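Local coordinates for putative aminooxidase (Propionibacterium acnes, PDB 2BA9), which probably isomerises polyunsaturated fatty acids such as linoleic acid to a conjugated form, using a bound flavin-adenine dinucleotide, at residues R54-G59 / V283-V288; P84-E89 / L198-D203. All coordinates share one frame; numbering follows the deposited sequence.

Contact 1 (R54-G59 / V283-V288); sequences RRYEMG and VDACLV. With FAD (flavin-adenine dinucleotide), chain D.
M58 and Y56 rest on V283 and A285 where the loop after strand 54-55 passes over one face of strand 277-288. The fold is that of the flavin-containing amine oxidoreductases, and the strand belongs to its large mixed sheet. The tight part of the contact is at the flavin end. CG of M58 stands anti to the carbonyl carbon (chi1 -78°). The chain then bends at both chi2 and chi3, so that SD faces A285 and the terminal methyl turns back toward V283. CE lies 3.9 Å from CG1 of V283, and SD lies 3.8 Å from CB of A285. The M58 and V283 side chains pass alongside each other, running opposite ways. The same sulfur sits at the edge of the Y56 ring, in its plane. The ring brings CE1 obliquely to CB of A285 at 3.7 Å. A285 thus touches both the sulfur and the ring. The polar end of Y56 is used beyond this contact: OH bonds to OE1 of E364 on strand 359-373, which pairs with one side of strand 277-288. O of M58 lies 3.6 Å from CG2 of V283. It also accepts from NE1 of W368, which satisfies a buried oxygen.

The other end is looser. R54 and R55 are partly exposed and stay well clear of 283-288, as do L287 and V288. R54 NH1 makes a salt bridge with D319, and R55 NH2 makes one with E210. M58, G59 and V283 belong to the flavin pocket, so the packing of loop on strand lines the dimethylbenzene end of the isoalloxazine. G59 C comes within 3.5 Å of FAD C7, and V283 CG2 lies 3.6 Å from the methyl carbon C7M.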
loop_
_atom_site.group_PDB
_atom_site.type_symbol
_atom_site.label_atom_id
_atom_site.label_comp_id
_atom_site.label_asym_id
_atom_site.label_seq_id
_atom_site.Cartn_x
_atom_site.Cartn_y
_atom_site.Cartn_z
ATOM N N ARG A 54 -16.761 -6.594 -17.183
ATOM C CA ARG A 54 -15.331 -6.641 -16.873
ATOM C C ARG A 54 -15.096 -5.895 -15.568
ATOM O O ARG A 54 -15.929 -5.102 -15.136
ATOM C CB ARG A 54 -14.483 -6.017 -18.001
ATOM C CG ARG A 54 -14.630 -6.720 -19.356
ATOM C CD ARG A 54 -13.519 -6.400 -20.344
ATOM N NE ARG A 54 -13.830 -5.239 -21.168
ATOM C CZ ARG A 54 -13.172 -4.876 -22.274
ATOM N NH1 ARG A 54 -12.145 -5.596 -22.732
ATOM N NH2 ARG A 54 -13.555 -3.787 -22.934
ATOM N N ARG A 55 -13.970 -6.179 -14.937
ATOM C CA ARG A 55 -13.659 -5.587 -13.656
ATOM C C ARG A 55 -12.688 -4.433 -13.798
ATOM O O ARG A 55 -11.713 -4.498 -14.548
ATOM C CB ARG A 55 -13.104 -6.639 -12.689
ATOM C CG ARG A 55 -14.058 -7.813 -12.461
ATOM C CD ARG A 55 -13.443 -8.920 -11.654
ATOM N NE ARG A 55 -13.371 -8.606 -10.227
ATOM C CZ ARG A 55 -13.057 -9.482 -9.273
ATOM N NH1 ARG A 55 -12.774 -10.745 -9.568
ATOM N NH2 ARG A 55 -13.032 -9.095 -8.007
ATOM N N TYR A 56 -12.946 -3.377 -13.043
ATOM C CA TYR A 56 -12.015 -2.270 -12.961
ATOM C C TYR A 56 -11.415 -2.242 -11.559
ATOM O O TYR A 56 -11.874 -2.960 -10.666
ATOM C CB TYR A 56 -12.699 -0.947 -13.315
ATOM C CG TYR A 56 -13.845 -0.556 -12.413
ATOM C CD1 TYR A 56 -13.655 0.331 -11.363
ATOM C CD2 TYR A 56 -15.123 -1.055 -12.623
ATOM C CE1 TYR A 56 -14.708 0.717 -10.544
ATOM C CE2 TYR A 56 -16.179 -0.679 -11.811
ATOM C CZ TYR A 56 -15.963 0.206 -10.770
ATOM O OH TYR A 56 -17.011 0.577 -9.960
ATOM N N GLU A 57 -10.387 -1.420 -11.380
ATOM C CA GLU A 57 -9.653 -1.377 -10.133
ATOM C C GLU A 57 -9.991 -0.074 -9.411
ATOM O O GLU A 57 -9.788 1.039 -9.935
ATOM C CB GLU A 57 -8.142 -1.476 -10.378
ATOM C CG GLU A 57 -7.643 -2.737 -11.111
ATOM C CD GLU A 57 -7.538 -3.984 -10.228
ATOM O OE1 GLU A 57 -8.329 -4.119 -9.256
ATOM O OE2 GLU A 57 -6.650 -4.839 -10.506
ATOM N N MET A 58 -10.542 -0.220 -8.219
ATOM C CA MET A 58 -10.676 0.886 -7.290
ATOM C C MET A 58 -9.450 0.979 -6.376
ATOM O O MET A 58 -9.246 1.986 -5.693
ATOM C CB MET A 58 -11.968 0.742 -6.473
ATOM C CG MET A 58 -13.216 1.154 -7.255
ATOM S SD MET A 58 -13.237 2.889 -7.835
ATOM C CE MET A 58 -12.994 3.731 -6.264
ATOM N N GLY A 59 -8.619 -0.056 -6.379
ATOM C CA GLY A 59 -7.399 -0.063 -5.559
ATOM C C GLY A 59 -6.161 -0.474 -6.337
ATOM O O GLY A 59 -5.949 -0.024 -7.480
ATOM N N VAL A 283 -9.773 7.892 -5.107
ATOM C CA VAL A 283 -9.924 7.336 -6.439
ATOM C C VAL A 283 -11.337 7.640 -6.891
ATOM O O VAL A 283 -12.283 7.508 -6.121
ATOM C CB VAL A 283 -9.702 5.818 -6.442
ATOM C CG1 VAL A 283 -9.804 5.245 -7.864
ATOM C CG2 VAL A 283 -8.359 5.485 -5.796
ATOM N N ASP A 284 -11.461 8.073 -8.141
ATOM C CA ASP A 284 -12.748 8.268 -8.772
ATOM C C ASP A 284 -12.762 7.441 -10.037
ATOM O O ASP A 284 -11.849 7.554 -10.857
ATOM C CB ASP A 284 -12.963 9.737 -9.124
ATOM C CG ASP A 284 -13.237 10.590 -7.926
ATOM O OD1 ASP A 284 -14.413 10.957 -7.744
ATOM O OD2 ASP A 284 -12.287 10.919 -7.186
ATOM N N ALA A 285 -13.794 6.613 -10.181
ATOM C CA ALA A 285 -14.000 5.805 -11.385
ATOM C C ALA A 285 -14.892 6.592 -12.324
ATOM O O ALA A 285 -16.019 6.916 -11.966
ATOM C CB ALA A 285 -14.624 4.428 -11.043
ATOM N N CYS A 286 -14.368 6.898 -13.513
ATOM C CA CYS A 286 -14.972 7.860 -14.440
ATOM C C CYS A 286 -15.359 7.255 -15.786
ATOM O O CYS A 286 -14.622 6.465 -16.334
ATOM C CB CYS A 286 -13.998 9.015 -14.698
ATOM S SG CYS A 286 -13.483 9.937 -13.233
ATOM N N LEU A 287 -16.535 7.617 -16.282
ATOM C CA LEU A 287 -16.857 7.528 -17.696
ATOM C C LEU A 287 -16.391 8.846 -18.284
ATOM O O LEU A 287 -16.681 9.903 -17.740
ATOM C CB LEU A 287 -18.362 7.333 -17.923
ATOM C CG LEU A 287 -18.942 6.072 -17.283
ATOM C CD1 LEU A 287 -20.448 5.889 -17.602
ATOM C CD2 LEU A 287 -18.142 4.874 -17.724
ATOM N N VAL A 288 -15.645 8.776 -19.381
ATOM C CA VAL A 288 -15.071 9.965 -19.993
ATOM C C VAL A 288 -15.619 10.139 -21.419
ATOM O O VAL A 288 -15.954 9.162 -22.097
ATOM C CB VAL A 288 -13.481 9.927 -19.969
ATOM C CG1 VAL A 288 -12.943 9.854 -18.530
ATOM C CG2 VAL A 288 -12.917 8.776 -20.779
HETATM P PA FAD D . -5.962 -3.566 3.593
HETATM O O1A FAD D . -5.769 -3.905 2.144
HETATM O O2A FAD D . -6.426 -2.158 3.906
HETATM O O5B FAD D . -7.068 -4.551 4.203
HETATM C C5B FAD D . -7.356 -4.432 5.576
HETATM C C4B FAD D . -8.575 -5.261 5.924
HETATM O O4B FAD D . -8.818 -5.154 7.312
HETATM C C3B FAD D . -9.821 -4.791 5.170
HETATM O O3B FAD D . -10.417 -5.879 4.502
HETATM C C2B FAD D . -10.691 -4.200 6.255
HETATM O O2B FAD D . -12.083 -4.249 5.944
HETATM C C1B FAD D . -10.204 -4.974 7.494
HETATM N N9A FAD D . -10.522 -4.226 8.723
HETATM C C8A FAD D . -10.194 -2.920 9.020
HETATM N N7A FAD D . -10.699 -2.609 10.247
HETATM C C5A FAD D . -11.344 -3.705 10.735
HETATM C C6A FAD D . -12.056 -3.958 11.926
HETATM N N6A FAD D . -11.862 -3.135 13.007
HETATM N N1A FAD D . -12.584 -5.228 12.133
HETATM C C2A FAD D . -12.476 -6.219 11.168
HETATM N N3A FAD D . -11.778 -5.956 9.997
HETATM C C4A FAD D . -11.241 -4.724 9.773
HETATM N N1 FAD D . -0.228 -2.235 -3.757
HETATM C C2 FAD D . 0.745 -2.753 -4.587
HETATM O O2 FAD D . 1.438 -3.696 -4.207
HETATM N N3 FAD D . 0.954 -2.192 -5.832
HETATM C C4 FAD D . 0.175 -1.137 -6.258
HETATM O O4 FAD D . 0.377 -0.669 -7.390
HETATM C C4X FAD D . -0.821 -0.619 -5.424
HETATM N N5 FAD D . -1.606 0.454 -5.808
HETATM C C5X FAD D . -2.694 0.864 -5.061
HETATM C C6 FAD D . -3.552 1.851 -5.541
HETATM C C7 FAD D . -4.666 2.227 -4.794
HETATM C C7M FAD D . -5.578 3.283 -5.350
HETATM C C8 FAD D . -4.912 1.624 -3.563
HETATM C C8M FAD D . -6.094 1.995 -2.720
HETATM C C9 FAD D . -4.046 0.642 -3.090
HETATM C C9A FAD D . -2.923 0.257 -3.824
HETATM N N10 FAD D . -2.022 -0.717 -3.356
HETATM C C10 FAD D . -1.025 -1.197 -4.174
HETATM C "C1'" FAD D . -1.895 -1.006 -1.898
HETATM C "C2'" FAD D . -2.503 -2.353 -1.527
HETATM O "O2'" FAD D . -3.806 -2.519 -2.076
HETATM C "C3'" FAD D . -2.531 -2.438 -0.009
HETATM O "O3'" FAD D . -1.235 -2.122 0.505
HETATM C "C4'" FAD D . -2.982 -3.815 0.451
HETATM O "O4'" FAD D . -4.362 -4.023 0.179
HETATM C "C5'" FAD D . -2.674 -3.951 1.935
HETATM O "O5'" FAD D . -3.338 -5.063 2.465
HETATM P P FAD D . -3.657 -5.136 4.052
HETATM O O1P FAD D . -4.434 -6.398 4.378
HETATM O O2P FAD D . -2.361 -5.059 4.782
HETATM O O3P FAD D . -4.598 -3.878 4.382
#

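Contact 2 (P84-E89 / L198-D203); sequences PKLRRE and LWTWAD
T200 meets both P84 and L86, and the two branches of its side chain divide the work. OG1 stands between the backbone N and the carbonyl carbon (chi1 64°), which turns the hydroxyl to P84 and the methyl to L86. The hydroxyl donates to O of P84 at 2.8 Å. It does so from above the carbonyl plane, 48° out of it, and not along a lone pair. The ring carbon CD of P84 also lies 3.8 Å from OG1.

CG of L86 is anti to its carbonyl carbon, and CD1 continues roughly anti to CA (chi2 161°). Together these two torsions bring CD1 to 3.2 Å from CG2 of T200, a close carbon-carbon approach. CD1 also reaches CB of L198 at 4.1 Å, where the two leucines run nearly perpendicular. A water joins the backbones beside them. It accepts from N of L86 and donates to O of L198, at 2.8 Å on each side.

The L198 side chain also packs on V64 and comes within about 7 Å of the bound FAD. Segment 198-203 runs in the connection between helices 187-195 and 204-215, with W199 and W201 against helix 68-77. Segment 84-89 leads into strand 88-91, and L86 touches Y314 of strand 310-315.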
loop_
_atom_site.group_PDB
_atom_site.type_symbol
_atom_site.label_atom_id
_atom_site.label_comp_id
_atom_site.label_asym_id
_atom_site.label_seq_id
_atom_site.Cartn_x
_atom_site.Cartn_y
_atom_site.Cartn_z
ATOM N N PRO A 84 -4.259 -6.467 -18.881
ATOM C CA PRO A 84 -3.790 -5.686 -20.025
ATOM C C PRO A 84 -2.468 -4.977 -19.716
ATOM O O PRO A 84 -2.246 -4.534 -18.583
ATOM C CB PRO A 84 -4.929 -4.686 -20.285
ATOM C CG PRO A 84 -5.908 -4.824 -19.168
ATOM C CD PRO A 84 -5.440 -5.882 -18.222
ATOM N N LYS A 85 -1.601 -4.897 -20.723
ATOM C CA LYS A 85 -0.269 -4.317 -20.576
ATOM C C LYS A 85 -0.409 -2.855 -20.166
ATOM O O LYS A 85 -1.334 -2.169 -20.600
ATOM C CB LYS A 85 0.515 -4.441 -21.892
ATOM C CG LYS A 85 2.029 -4.181 -21.775
ATOM C CD LYS A 85 2.740 -4.230 -23.143
ATOM C CE LYS A 85 4.265 -4.437 -23.006
ATOM N NZ LYS A 85 4.661 -5.879 -22.855
ATOM N N LEU A 86 0.488 -2.395 -19.299
ATOM C CA LEU A 86 0.487 -1.005 -18.851
ATOM C C LEU A 86 1.394 -0.144 -19.728
ATOM O O LEU A 86 2.448 -0.571 -20.152
ATOM C CB LEU A 86 0.938 -0.924 -17.396
ATOM C CG LEU A 86 -0.166 -1.325 -16.421
ATOM C CD1 LEU A 86 0.430 -1.683 -15.100
ATOM C CD2 LEU A 86 -1.206 -0.217 -16.287
ATOM N N ARG A 87 0.942 1.062 -20.033
ATOM C CA ARG A 87 1.799 2.060 -20.666
ATOM C C ARG A 87 1.280 3.443 -20.344
ATOM O O ARG A 87 0.122 3.603 -19.966
ATOM C CB ARG A 87 1.995 1.834 -22.187
ATOM C CG ARG A 87 1.221 0.667 -22.865
ATOM C CD ARG A 87 2.020 -0.080 -23.975
ATOM N NE ARG A 87 3.020 0.710 -24.707
ATOM C CZ ARG A 87 3.796 0.238 -25.693
ATOM N NH1 ARG A 87 3.696 -1.033 -26.102
ATOM N NH2 ARG A 87 4.679 1.047 -26.286
ATOM N N ARG A 88 2.149 4.435 -20.472
ATOM C CA ARG A 88 1.863 5.756 -19.932
ATOM C C ARG A 88 2.471 6.870 -20.771
ATOM O O ARG A 88 3.372 6.657 -21.574
ATOM C CB ARG A 88 2.330 5.860 -18.461
ATOM C CG ARG A 88 3.839 6.070 -18.221
ATOM C CD ARG A 88 4.728 4.933 -18.759
ATOM N NE ARG A 88 6.144 5.211 -18.506
ATOM C CZ ARG A 88 6.902 6.013 -19.254
ATOM N NH1 ARG A 88 8.178 6.201 -18.927
ATOM N NH2 ARG A 88 6.400 6.636 -20.326
ATOM N N GLU A 89 1.938 8.060 -20.582
ATOM C CA GLU A 89 2.571 9.272 -21.073
ATOM C C GLU A 89 2.685 10.267 -19.909
ATOM O O GLU A 89 2.183 10.019 -18.803
ATOM C CB GLU A 89 1.786 9.857 -22.242
ATOM C CG GLU A 89 0.482 10.532 -21.849
ATOM C CD GLU A 89 -0.427 10.821 -23.032
ATOM O OE1 GLU A 89 0.020 10.703 -24.192
ATOM O OE2 GLU A 89 -1.608 11.163 -22.791
ATOM N N LEU A 198 5.709 -4.865 -15.643
ATOM C CA LEU A 198 4.693 -4.736 -14.593
ATOM C C LEU A 198 3.553 -5.748 -14.734
ATOM O O LEU A 198 3.005 -5.932 -15.829
ATOM C CB LEU A 198 4.115 -3.322 -14.622
ATOM C CG LEU A 198 5.087 -2.199 -14.255
ATOM C CD1 LEU A 198 4.598 -0.853 -14.776
ATOM C CD2 LEU A 198 5.286 -2.148 -12.755
ATOM N N TRP A 199 3.189 -6.398 -13.627
ATOM C CA TRP A 199 2.063 -7.332 -13.616
ATOM C C TRP A 199 0.730 -6.613 -13.448
ATOM O O TRP A 199 0.614 -5.668 -12.667
ATOM C CB TRP A 199 2.181 -8.327 -12.464
ATOM C CG TRP A 199 3.374 -9.198 -12.465
ATOM C CD1 TRP A 199 4.255 -9.402 -13.479
ATOM C CD2 TRP A 199 3.798 -10.035 -11.387
ATOM N NE1 TRP A 199 5.212 -10.301 -13.092
ATOM C CE2 TRP A 199 4.952 -10.706 -11.810
ATOM C CE3 TRP A 199 3.304 -10.280 -10.095
ATOM C CZ2 TRP A 199 5.623 -11.615 -10.997
ATOM C CZ3 TRP A 199 3.967 -11.168 -9.292
ATOM C CH2 TRP A 199 5.115 -11.830 -9.739
ATOM N N THR A 200 -0.274 -7.083 -14.180
ATOM C CA THR A 200 -1.666 -6.703 -13.977
ATOM C C THR A 200 -2.501 -7.962 -14.117
ATOM O O THR A 200 -2.033 -8.979 -14.637
ATOM C CB THR A 200 -2.189 -5.669 -15.010
ATOM O OG1 THR A 200 -2.174 -6.232 -16.333
ATOM C CG2 THR A 200 -1.350 -4.391 -14.993
ATOM N N TRP A 201 -3.751 -7.875 -13.674
ATOM C CA TRP A 201 -4.649 -9.023 -13.659
ATOM C C TRP A 201 -5.958 -8.659 -14.350
ATOM O O TRP A 201 -6.571 -7.645 -14.009
ATOM C CB TRP A 201 -4.875 -9.455 -12.203
ATOM C CG TRP A 201 -3.622 -9.997 -11.581
ATOM C CD1 TRP A 201 -3.224 -11.301 -11.558
ATOM C CD2 TRP A 201 -2.590 -9.256 -10.936
ATOM N NE1 TRP A 201 -2.024 -11.421 -10.920
ATOM C CE2 TRP A 201 -1.605 -10.180 -10.531
ATOM C CE3 TRP A 201 -2.405 -7.904 -10.645
ATOM C CZ2 TRP A 201 -0.445 -9.793 -9.852
ATOM C CZ3 TRP A 201 -1.252 -7.518 -9.974
ATOM C CH2 TRP A 201 -0.289 -8.465 -9.578
ATOM N N ALA A 202 -6.366 -9.474 -15.326
ATOM C CA ALA A 202 -7.623 -9.263 -16.082
ATOM C C ALA A 202 -8.831 -9.178 -15.166
ATOM O O ALA A 202 -9.695 -8.312 -15.342
ATOM C CB ALA A 202 -7.852 -10.388 -17.115
ATOM N N ASP A 203 -8.871 -10.080 -14.185
ATOM C CA ASP A 203 -9.974 -10.162 -13.226
ATOM C C ASP A 203 -9.684 -9.373 -11.961
ATOM O O ASP A 203 -10.335 -9.567 -10.932
ATOM C CB ASP A 203 -10.289 -11.625 -12.904
ATOM C CG ASP A 203 -11.036 -12.316 -14.040
ATOM O OD1 ASP A 203 -12.192 -11.901 -14.341
ATOM O OD2 ASP A 203 -10.471 -13.263 -14.635
HETATM O O HOH W 1 1.957 -4.362 -17.948
#

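Contact 1 sets a loop on a strand; contact 2 joins two loops, one of which leads into the same large mixed sheet. Contact 1 uses strand 277-288, one in from the edge strand 359-373, and all its touching residues are buried. Contact 2 lies at the entry to strand 88-91, one in from the other edge, and is partly buried. Their chemistry differs accordingly. Contact 1 is apolar, with sulfur, ring and methyl groups beside the flavin. Contact 2 mixes a small leucine-threonine apolar patch with a direct hydrogen bond and a bridging water. The centres are about 14 Å apart. The segments also meet directly: R55 NH1 of 54-59 lies 3.0 Å from D203 O of 198-203.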